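Local coordinates for carbohydrate deacetylase Agd3 (Neosartorya fumigata, PDB 6NWZ), which probably removes N-acetyl groups from galactosaminogalactan, an exopolysaccharide, and is required for biofilm formation by this fungus, at residues V302-S313 with C364-W374; A470-V478 with A484-W492. One frame throughout, in Å; residues are numbered along the deposited sequence.

Contact 1. Residues V302-S313 with C364-W374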
loop_
_atom_site.group_PDB
_atom_site.type_symbol
_atom_site.label_atom_id
_atom_site.label_comp_id
_atom_site.label_asym_id
_atom_site.label_seq_id
_atom_site.Cartn_x
_atom_site.Cartn_y
_atom_site.Cartn_z
ATOM N N VAL A 302 -15.027 -6.643 8.486
ATOM C CA VAL A 302 -15.582 -7.988 8.391
ATOM C C VAL A 302 -16.554 -8.056 7.218
ATOM O O VAL A 302 -17.382 -7.153 7.035
ATOM C CB VAL A 302 -16.283 -8.389 9.702
ATOM C CG1 VAL A 302 -16.908 -9.760 9.560
ATOM C CG2 VAL A 302 -15.285 -8.375 10.844
ATOM N N GLY A 303 -16.450 -9.122 6.427
ATOM C CA GLY A 303 -17.380 -9.384 5.353
ATOM C C GLY A 303 -18.298 -10.531 5.722
ATOM O O GLY A 303 -17.837 -11.645 5.987
ATOM N N HIS A 304 -19.602 -10.253 5.741
ATOM C CA HIS A 304 -20.598 -11.167 6.279
ATOM C C HIS A 304 -21.299 -11.952 5.177
ATOM O O HIS A 304 -21.506 -11.459 4.068
ATOM C CB HIS A 304 -21.654 -10.407 7.087
ATOM C CG HIS A 304 -21.098 -9.627 8.235
ATOM N ND1 HIS A 304 -20.711 -10.221 9.417
ATOM C CD2 HIS A 304 -20.872 -8.300 8.389
ATOM C CE1 HIS A 304 -20.269 -9.295 10.247
ATOM N NE2 HIS A 304 -20.356 -8.121 9.649
ATOM N N ASN A 305 -21.689 -13.184 5.508
ATOM C CA ASN A 305 -22.574 -13.995 4.677
ATOM C C ASN A 305 -23.823 -14.288 5.499
ATOM O O ASN A 305 -23.800 -15.148 6.384
ATOM C CB ASN A 305 -21.891 -15.279 4.234
ATOM C CG ASN A 305 -20.661 -15.020 3.406
ATOM O OD1 ASN A 305 -19.548 -14.967 3.926
ATOM N ND2 ASN A 305 -20.850 -14.859 2.103
ATOM N N GLY A 306 -24.915 -13.581 5.197
ATOM C CA GLY A 306 -26.120 -13.705 6.000
ATOM C C GLY A 306 -26.683 -15.112 6.055
ATOM O O GLY A 306 -27.247 -15.516 7.076
ATOM N N ASN A 307 -26.544 -15.878 4.969
ATOM C CA ASN A 307 -27.112 -17.223 4.948
ATOM C C ASN A 307 -26.456 -18.122 5.989
ATOM O O ASN A 307 -27.099 -19.044 6.505
ATOM C CB ASN A 307 -26.982 -17.829 3.549
ATOM C CG ASN A 307 -27.758 -19.129 3.397
ATOM O OD1 ASN A 307 -28.988 -19.143 3.455
ATOM N ND2 ASN A 307 -27.039 -20.227 3.181
ATOM N N GLY A 308 -25.187 -17.867 6.318
ATOM C CA GLY A 308 -24.551 -18.607 7.392
ATOM C C GLY A 308 -25.205 -18.366 8.738
ATOM O O GLY A 308 -25.141 -19.220 9.630
ATOM N N ASN A 309 -25.838 -17.203 8.907
ATOM C CA ASN A 309 -26.582 -16.937 10.133
ATOM C C ASN A 309 -27.882 -17.733 10.169
ATOM O O ASN A 309 -28.245 -18.293 11.210
ATOM C CB ASN A 309 -26.854 -15.438 10.258
ATOM C CG ASN A 309 -27.818 -15.110 11.378
ATOM O OD1 ASN A 309 -28.873 -14.521 11.151
ATOM N ND2 ASN A 309 -27.461 -15.494 12.597
ATOM N N ILE A 310 -28.589 -17.808 9.041
ATOM C CA ILE A 310 -29.845 -18.549 9.012
ATOM C C ILE A 310 -29.588 -20.044 9.158
ATOM O O ILE A 310 -30.339 -20.751 9.841
ATOM C CB ILE A 310 -30.627 -18.231 7.724
ATOM C CG1 ILE A 310 -30.774 -16.717 7.540
ATOM C CG2 ILE A 310 -31.992 -18.907 7.751
ATOM C CD1 ILE A 310 -31.580 -16.037 8.626
ATOM N N GLU A 311 -28.526 -20.551 8.524
ATOM C CA GLU A 311 -28.257 -21.985 8.582
ATOM C C GLU A 311 -27.868 -22.417 9.991
ATOM O O GLU A 311 -28.259 -23.499 10.444
ATOM C CB GLU A 311 -27.165 -22.361 7.581
ATOM C CG GLU A 311 -27.582 -22.203 6.128
ATOM C CD GLU A 311 -26.696 -22.984 5.173
ATOM O OE1 GLU A 311 -27.241 -23.738 4.337
ATOM O OE2 GLU A 311 -25.459 -22.846 5.265
ATOM N N GLN A 312 -27.109 -21.582 10.701
ATOM C CA GLN A 312 -26.757 -21.905 12.079
ATOM C C GLN A 312 -27.992 -21.931 12.973
ATOM O O GLN A 312 -28.163 -22.858 13.772
ATOM C CB GLN A 312 -25.725 -20.907 12.603
ATOM C CG GLN A 312 -25.409 -21.061 14.079
ATOM C CD GLN A 312 -24.843 -22.429 14.424
ATOM O OE1 GLN A 312 -23.747 -22.787 13.991
ATOM N NE2 GLN A 312 -25.590 -23.201 15.211
ATOM N N SER A 313 -28.866 -20.929 12.848
ATOM C CA SER A 313 -30.103 -20.937 13.623
ATOM C C SER A 313 -30.962 -22.146 13.286
ATOM O O SER A 313 -31.649 -22.683 14.164
ATOM C CB SER A 313 -30.891 -19.652 13.377
ATOM O OG SER A 313 -30.194 -18.527 13.876
ATOM N N CYS A 364 -35.647 -15.647 14.455
ATOM C CA CYS A 364 -34.828 -16.663 13.802
ATOM C C CYS A 364 -33.347 -16.314 13.887
ATOM O O CYS A 364 -32.530 -17.131 14.329
ATOM C CB CYS A 364 -35.243 -16.820 12.340
ATOM S SG CYS A 364 -33.960 -17.593 11.321
ATOM N N THR A 365 -32.982 -15.101 13.462
ATOM C CA THR A 365 -31.575 -14.712 13.442
ATOM C C THR A 365 -30.972 -14.702 14.842
ATOM O O THR A 365 -29.786 -15.006 15.005
ATOM C CB THR A 365 -31.413 -13.337 12.788
ATOM O OG1 THR A 365 -32.032 -12.336 13.605
ATOM C CG2 THR A 365 -32.050 -13.322 11.405
ATOM N N GLN A 366 -31.770 -14.371 15.860
ATOM C CA GLN A 366 -31.274 -14.285 17.229
ATOM C C GLN A 366 -30.883 -15.639 17.819
ATOM O O GLN A 366 -30.196 -15.663 18.846
ATOM C CB GLN A 366 -32.321 -13.619 18.125
ATOM C CG GLN A 366 -32.653 -12.185 17.749
ATOM C CD GLN A 366 -31.520 -11.221 18.036
ATOM O OE1 GLN A 366 -30.642 -11.503 18.851
ATOM N NE2 GLN A 366 -31.534 -10.074 17.367
ATOM N N LEU A 367 -31.296 -16.758 17.211
ATOM C CA LEU A 367 -30.910 -18.070 17.726
ATOM C C LEU A 367 -29.424 -18.367 17.552
ATOM O O LEU A 367 -28.941 -19.358 18.113
ATOM C CB LEU A 367 -31.732 -19.170 17.052
ATOM C CG LEU A 367 -33.240 -19.137 17.293
ATOM C CD1 LEU A 367 -33.915 -20.340 16.651
ATOM C CD2 LEU A 367 -33.535 -19.079 18.780
ATOM N N ASP A 368 -28.698 -17.547 16.793
ATOM C CA ASP A 368 -27.261 -17.704 16.586
ATOM C C ASP A 368 -26.517 -16.877 17.630
ATOM O O ASP A 368 -26.630 -15.646 17.648
ATOM C CB ASP A 368 -26.888 -17.255 15.172
ATOM C CG ASP A 368 -25.483 -17.670 14.754
ATOM O OD1 ASP A 368 -24.591 -17.810 15.620
ATOM O OD2 ASP A 368 -25.276 -17.860 13.537
ATOM N N ASP A 369 -25.750 -17.552 18.495
ATOM C CA ASP A 369 -24.977 -16.843 19.514
ATOM C C ASP A 369 -24.005 -15.853 18.882
ATOM O O ASP A 369 -23.757 -14.773 19.433
ATOM C CB ASP A 369 -24.219 -17.840 20.393
ATOM C CG ASP A 369 -25.142 -18.742 21.190
ATOM O OD1 ASP A 369 -26.342 -18.831 20.851
ATOM O OD2 ASP A 369 -24.668 -19.362 22.167
ATOM N N LEU A 370 -23.445 -16.206 17.725
ATOM C CA LEU A 370 -22.521 -15.309 17.046
ATOM C C LEU A 370 -23.229 -14.062 16.532
ATOM O O LEU A 370 -22.634 -12.978 16.516
ATOM C CB LEU A 370 -21.828 -16.052 15.904
ATOM C CG LEU A 370 -20.809 -15.266 15.086
ATOM C CD1 LEU A 370 -19.735 -14.702 16.001
ATOM C CD2 LEU A 370 -20.202 -16.147 14.005
ATOM N N LEU A 371 -24.492 -14.189 16.120
ATOM C CA LEU A 371 -25.227 -13.019 15.650
ATOM C C LEU A 371 -25.541 -12.067 16.794
ATOM O O LEU A 371 -25.325 -10.854 16.681
ATOM C CB LEU A 371 -26.521 -13.432 14.957
ATOM C CG LEU A 371 -27.167 -12.159 14.404
ATOM C CD1 LEU A 371 -26.926 -12.047 12.909
ATOM C CD2 LEU A 371 -28.638 -12.073 14.746
ATOM N N ARG A 372 -26.076 -12.595 17.899
ATOM C CA ARG A 372 -26.370 -11.747 19.048
ATOM C C ARG A 372 -25.129 -11.008 19.528
ATOM O O ARG A 372 -25.235 -9.885 20.034
ATOM C CB ARG A 372 -26.963 -12.573 20.187
ATOM C CG ARG A 372 -28.240 -13.299 19.826
ATOM C CD ARG A 372 -28.975 -13.776 21.070
ATOM N NE ARG A 372 -28.105 -14.512 21.985
ATOM C CZ ARG A 372 -27.814 -15.802 21.861
ATOM N NH1 ARG A 372 -28.316 -16.506 20.851
ATOM N NH2 ARG A 372 -27.016 -16.391 22.743
ATOM N N TRP A 373 -23.949 -11.613 19.376
ATOM C CA TRP A 373 -22.720 -10.899 19.701
ATOM C C TRP A 373 -22.460 -9.776 18.703
ATOM O O TRP A 373 -22.184 -8.637 19.098
ATOM C CB TRP A 373 -21.537 -11.863 19.745
ATOM C CG TRP A 373 -20.295 -11.225 20.282
ATOM C CD1 TRP A 373 -19.894 -11.179 21.586
ATOM C CD2 TRP A 373 -19.293 -10.528 19.531
ATOM N NE1 TRP A 373 -18.702 -10.502 21.693
ATOM C CE2 TRP A 373 -18.312 -10.094 20.444
ATOM C CE3 TRP A 373 -19.129 -10.233 18.175
ATOM C CZ2 TRP A 373 -17.186 -9.379 20.046
ATOM C CZ3 TRP A 373 -18.010 -9.524 17.781
ATOM C CH2 TRP A 373 -17.054 -9.106 18.712
ATOM N N TRP A 374 -22.549 -10.076 17.403
ATOM C CA TRP A 374 -22.270 -9.059 16.392
ATOM C C TRP A 374 -23.278 -7.920 16.446
ATOM O O TRP A 374 -22.924 -6.762 16.198
ATOM C CB TRP A 374 -22.254 -9.681 14.994
ATOM C CG TRP A 374 -20.926 -10.221 14.602
ATOM C CD1 TRP A 374 -20.626 -11.512 14.283
ATOM C CD2 TRP A 374 -19.700 -9.486 14.501
ATOM N NE1 TRP A 374 -19.289 -11.626 13.980
ATOM C CE2 TRP A 374 -18.699 -10.396 14.109
ATOM C CE3 TRP A 374 -19.354 -8.147 14.702
ATOM C CZ2 TRP A 374 -17.380 -10.011 13.912
ATOM C CZ3 TRP A 374 -18.043 -7.767 14.510
ATOM C CH2 TRP A 374 -17.070 -8.696 14.120
#

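Contact 2. Residues A470-V478 with A484-W492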
loop_
_atom_site.group_PDB
_atom_site.type_symbol
_atom_site.label_atom_id
_atom_site.label_comp_id
_atom_site.label_asym_id
_atom_site.label_seq_id
_atom_site.Cartn_x
_atom_site.Cartn_y
_atom_site.Cartn_z
ATOM N N ALA A 470 0.069 1.576 -10.648
ATOM C CA ALA A 470 -0.266 0.705 -9.528
ATOM C C ALA A 470 -1.149 1.412 -8.509
ATOM O O ALA A 470 -1.914 0.760 -7.788
ATOM C CB ALA A 470 1.012 0.204 -8.863
ATOM N N MET A 471 -1.058 2.738 -8.436
ATOM C CA MET A 471 -1.834 3.517 -7.481
ATOM C C MET A 471 -3.294 3.668 -7.886
ATOM O O MET A 471 -4.057 4.300 -7.149
ATOM C CB MET A 471 -1.199 4.901 -7.302
ATOM C CG MET A 471 0.271 4.864 -6.902
ATOM S SD MET A 471 0.573 4.282 -5.218
ATOM C CE MET A 471 2.136 3.439 -5.434
ATOM N N TRP A 472 -3.701 3.098 -9.032
ATOM C CA TRP A 472 -5.051 3.246 -9.555
ATOM C C TRP A 472 -5.833 1.942 -9.434
ATOM O O TRP A 472 -5.255 0.852 -9.480
ATOM C CB TRP A 472 -5.041 3.674 -11.028
ATOM C CG TRP A 472 -4.391 4.996 -11.286
ATOM C CD1 TRP A 472 -4.001 5.918 -10.359
ATOM C CD2 TRP A 472 -4.049 5.542 -12.563
ATOM N NE1 TRP A 472 -3.437 7.006 -10.981
ATOM C CE2 TRP A 472 -3.454 6.800 -12.335
ATOM C CE3 TRP A 472 -4.187 5.090 -13.878
ATOM C CZ2 TRP A 472 -3.002 7.609 -13.372
ATOM C CZ3 TRP A 472 -3.736 5.894 -14.906
ATOM C CH2 TRP A 472 -3.152 7.139 -14.647
ATOM N N PRO A 473 -7.149 2.022 -9.278
ATOM C CA PRO A 473 -7.976 0.819 -9.360
ATOM C C PRO A 473 -8.232 0.437 -10.811
ATOM O O PRO A 473 -8.075 1.238 -11.734
ATOM C CB PRO A 473 -9.272 1.239 -8.663
ATOM C CG PRO A 473 -9.375 2.703 -8.974
ATOM C CD PRO A 473 -7.952 3.222 -8.973
ATOM N N TYR A 474 -8.617 -0.822 -10.997
ATOM C CA TYR A 474 -9.000 -1.332 -12.303
ATOM C C TYR A 474 -10.482 -1.065 -12.536
ATOM O O TYR A 474 -11.293 -1.160 -11.612
ATOM C CB TYR A 474 -8.699 -2.831 -12.403
ATOM C CG TYR A 474 -9.320 -3.518 -13.600
ATOM C CD1 TYR A 474 -8.695 -3.502 -14.839
ATOM C CD2 TYR A 474 -10.534 -4.190 -13.488
ATOM C CE1 TYR A 474 -9.264 -4.129 -15.937
ATOM C CE2 TYR A 474 -11.110 -4.819 -14.580
ATOM C CZ TYR A 474 -10.471 -4.787 -15.802
ATOM O OH TYR A 474 -11.044 -5.414 -16.886
ATOM N N PHE A 475 -10.829 -0.712 -13.770
ATOM C CA PHE A 475 -12.209 -0.422 -14.143
ATOM C C PHE A 475 -12.673 -1.462 -15.151
ATOM O O PHE A 475 -12.028 -1.662 -16.187
ATOM C CB PHE A 475 -12.343 0.990 -14.713
ATOM C CG PHE A 475 -12.127 2.075 -13.695
ATOM C CD1 PHE A 475 -13.124 2.396 -12.785
ATOM C CD2 PHE A 475 -10.923 2.761 -13.635
ATOM C CE1 PHE A 475 -12.932 3.390 -11.839
ATOM C CE2 PHE A 475 -10.721 3.759 -12.690
ATOM C CZ PHE A 475 -11.729 4.073 -11.792
ATOM N N THR A 476 -13.788 -2.120 -14.844
ATOM C CA THR A 476 -14.293 -3.181 -15.703
ATOM C C THR A 476 -14.728 -2.620 -17.051
ATOM O O THR A 476 -15.150 -1.466 -17.167
ATOM C CB THR A 476 -15.466 -3.897 -15.033
ATOM O OG1 THR A 476 -16.572 -2.994 -14.910
ATOM C CG2 THR A 476 -15.065 -4.390 -13.656
ATOM N N THR A 477 -14.619 -3.454 -18.080
ATOM C CA THR A 477 -14.958 -3.065 -19.437
ATOM C C THR A 477 -15.933 -4.072 -20.027
ATOM O O THR A 477 -15.973 -5.236 -19.615
ATOM C CB THR A 477 -13.714 -2.977 -20.319
ATOM O OG1 THR A 477 -13.148 -4.284 -20.468
ATOM C CG2 THR A 477 -12.682 -2.057 -19.686
ATOM N N VAL A 478 -16.724 -3.609 -20.998
ATOM C CA VAL A 478 -17.671 -4.494 -21.668
ATOM C C VAL A 478 -16.931 -5.614 -22.385
ATOM O O VAL A 478 -17.403 -6.757 -22.444
ATOM C CB VAL A 478 -18.562 -3.689 -22.637
ATOM C CG1 VAL A 478 -19.492 -4.614 -23.398
ATOM C CG2 VAL A 478 -19.360 -2.649 -21.879
ATOM N N ALA A 484 -19.191 -2.586 -17.905
ATOM C CA ALA A 484 -18.275 -1.461 -17.805
ATOM C C ALA A 484 -18.703 -0.534 -16.680
ATOM O O ALA A 484 -19.886 -0.209 -16.548
ATOM C CB ALA A 484 -18.215 -0.680 -19.120
ATOM N N GLY A 485 -17.734 -0.107 -15.873
ATOM C CA GLY A 485 -17.943 0.912 -14.861
ATOM C C GLY A 485 -17.670 0.468 -13.441
ATOM O O GLY A 485 -17.525 1.323 -12.557
ATOM N N MET A 486 -17.604 -0.834 -13.180
ATOM C CA MET A 486 -17.368 -1.302 -11.821
ATOM C C MET A 486 -15.909 -1.086 -11.439
ATOM O O MET A 486 -15.001 -1.415 -12.209
ATOM C CB MET A 486 -17.738 -2.778 -11.689
ATOM C CG MET A 486 -17.956 -3.236 -10.252
ATOM S SD MET A 486 -19.498 -2.628 -9.533
ATOM C CE MET A 486 -20.699 -3.364 -10.638
ATOM N N GLN A 487 -15.686 -0.533 -10.249
ATOM C CA GLN A 487 -14.343 -0.214 -9.777
ATOM C C GLN A 487 -13.805 -1.378 -8.951
ATOM O O GLN A 487 -14.380 -1.731 -7.915
ATOM C CB GLN A 487 -14.350 1.077 -8.958
ATOM C CG GLN A 487 -12.970 1.538 -8.509
ATOM C CD GLN A 487 -13.015 2.774 -7.628
ATOM O OE1 GLN A 487 -13.935 3.587 -7.721
ATOM N NE2 GLN A 487 -12.019 2.918 -6.760
ATOM N N VAL A 488 -12.704 -1.966 -9.406
ATOM C CA VAL A 488 -12.060 -3.083 -8.726
ATOM C C VAL A 488 -10.832 -2.543 -8.004
ATOM O O VAL A 488 -9.830 -2.191 -8.635
ATOM C CB VAL A 488 -11.685 -4.203 -9.704
ATOM C CG1 VAL A 488 -10.991 -5.339 -8.964
ATOM C CG2 VAL A 488 -12.921 -4.709 -10.424
ATOM N N ASN A 489 -10.910 -2.477 -6.677
ATOM C CA ASN A 489 -9.773 -2.013 -5.894
ATOM C C ASN A 489 -8.849 -3.183 -5.566
ATOM O O ASN A 489 -9.321 -4.287 -5.282
ATOM C CB ASN A 489 -10.238 -1.351 -4.600
ATOM C CG ASN A 489 -11.245 -0.244 -4.839
ATOM O OD1 ASN A 489 -10.888 0.862 -5.244
ATOM N ND2 ASN A 489 -12.517 -0.538 -4.585
ATOM N N PRO A 490 -7.539 -2.961 -5.596
ATOM C CA PRO A 490 -6.595 -4.057 -5.353
ATOM C C PRO A 490 -6.624 -4.538 -3.909
ATOM O O PRO A 490 -7.024 -3.822 -2.987
ATOM C CB PRO A 490 -5.237 -3.440 -5.703
ATOM C CG PRO A 490 -5.438 -1.965 -5.530
ATOM C CD PRO A 490 -6.856 -1.699 -5.933
ATOM N N ARG A 491 -6.185 -5.787 -3.728
ATOM C CA ARG A 491 -6.083 -6.408 -2.413
ATOM C C ARG A 491 -4.989 -7.464 -2.441
ATOM O O ARG A 491 -4.895 -8.251 -3.386
ATOM C CB ARG A 491 -7.403 -7.052 -1.967
ATOM C CG ARG A 491 -7.403 -7.530 -0.510
ATOM C CD ARG A 491 -8.811 -7.858 0.005
ATOM N NE ARG A 491 -9.307 -9.137 -0.498
ATOM C CZ ARG A 491 -10.375 -9.772 -0.020
ATOM N NH1 ARG A 491 -10.744 -10.933 -0.544
ATOM N NH2 ARG A 491 -11.075 -9.255 0.985
ATOM N N TRP A 492 -4.183 -7.485 -1.386
ATOM C CA TRP A 492 -3.094 -8.435 -1.247
ATOM C C TRP A 492 -3.572 -9.739 -0.617
ATOM O O TRP A 492 -4.459 -9.756 0.241
ATOM C CB TRP A 492 -1.972 -7.841 -0.393
ATOM C CG TRP A 492 -1.324 -6.623 -0.985
ATOM C CD1 TRP A 492 -1.332 -5.356 -0.472
ATOM C CD2 TRP A 492 -0.572 -6.557 -2.203
ATOM N NE1 TRP A 492 -0.628 -4.508 -1.294
ATOM C CE2 TRP A 492 -0.151 -5.221 -2.362
ATOM C CE3 TRP A 492 -0.211 -7.499 -3.172
ATOM C CZ2 TRP A 492 0.609 -4.803 -3.452
ATOM C CZ3 TRP A 492 0.544 -7.081 -4.253
ATOM C CH2 TRP A 492 0.945 -5.746 -4.383
#

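Contact 1. Residues V302-S313 with C364-W374
Asn309 and Asp368 bring two flat polar groups together where the helix 306-313 meets the turn between helices 362-366 and 369-375. The amide and carboxylate planes lie only 19° apart. The Asn309 amide is carried across to the second segment because CG stands anti to the backbone N (chi1 170°); there ND2 makes two weak bonds, each 3.4 Å long: a nearly straight one to Thr365 O and a more bent one to Asp368 OD2. The other amide atom, OD1, lies against CB of Thr365 and has Trp413 of helix 400-417 as its polar partner, while CD1 of Leu371 packs on CG of the amide at 3.5 Å.

Gln312 crosses Asp368 at about a right angle, with CB and CG both pressed against OD2. One turn of helix beyond Asn309, Ser313 OG donates to Cys364 O at 2.8 Å. That carbonyl also accepts from Leu367 N, and the two donors reach it from opposite faces of its plane. Beside this bond, CD1 of Ile310 rests 3.9 Å from SG of Cys364, which is in a disulfide with Cys323.

At the strand end of 302-313 the contact turns aromatic. The His304 ring presents its edge to a face of Trp374 in a T-shaped stack, with planes at 82° and its centroid 5.4 Å from that of the five-membered ring. CG2 of Val302 approaches CH2 of the same indole obliquely at 3.7 Å.

Asp368 is thus used several ways: OD1 caps the following helix by accepting from Leu370 N, while OD2 also pairs with Arg272. The salt bridge would probably favour the anionic form, and together with the cap it holds both carboxylate oxygens, which limits rotation of the group and leaves the weak Asn309 bond as a supplement.

Contact 2. Residues A470-V478 with A484-W492
Ala484 meets Val478 and Thr476 where the two arms of an antiparallel beta hairpin rejoin after the short helix 478-481. Its CB lies 3.6 Å from CG2 of Val478, and its CA makes a CH...O contact with Thr476 O. The same carbonyl accepts from Gly485 N, which sits above the carbonyl plane; at the backbone angles of Gly485 (phi 120°) a CB would be jammed against the carbonyl O of Ala484, which calls for glycine.

Met486 is gripped through its backbone. Its N donates to Thr476 OG1 at 3.0 Å, and its O accepts a nearly straight bond from Thr476 N in the carbonyl plane. Set between its own backbone N and carbonyl carbon (chi1 66°), the Thr476 hydroxyl can take this N-H while also bonding to Phe483 O.

Gln487 is the non-hydrogen-bonded partner of Phe475. The two side chains run alongside each other, CG of Gln487 lying 3.8 Å from CE1 of the ring, and NE2 reaches Ser598 O. Val488, paired with Tyr474 through two backbone hydrogen bonds, points to the other face of the sheet, where its CG2 meets the edge of the tyrosine ring at CD2, 3.9 Å away.

Asn489 ND2 bonds Cys455 O, and its OD1 touches CB of Pro473, whose CG lies 3.5 Å from NE2 of Gln487.

In the fold
Contacts 1 and 2 follow one another along the chain, the first closing before the second opens, and both belong to the deacetylase domain. Their centres lie 31 Å apart, yet their nearest atoms come within about 8 Å without touching. A single mixed sheet links them: strand 300-304 of contact 1 and strand 487-492 of contact 2 pair in parallel with strands 252-257 and 542-546, respectively, which also pair with each other. Contact 1 joins helices to one strand end, whereas contact 2 adds an antiparallel arm. Between the two strands run those carrying the zinc ligands Asp255, Asp256 and His546, so the two contacts flank, within one sheet, the strands that carry zinc ligands.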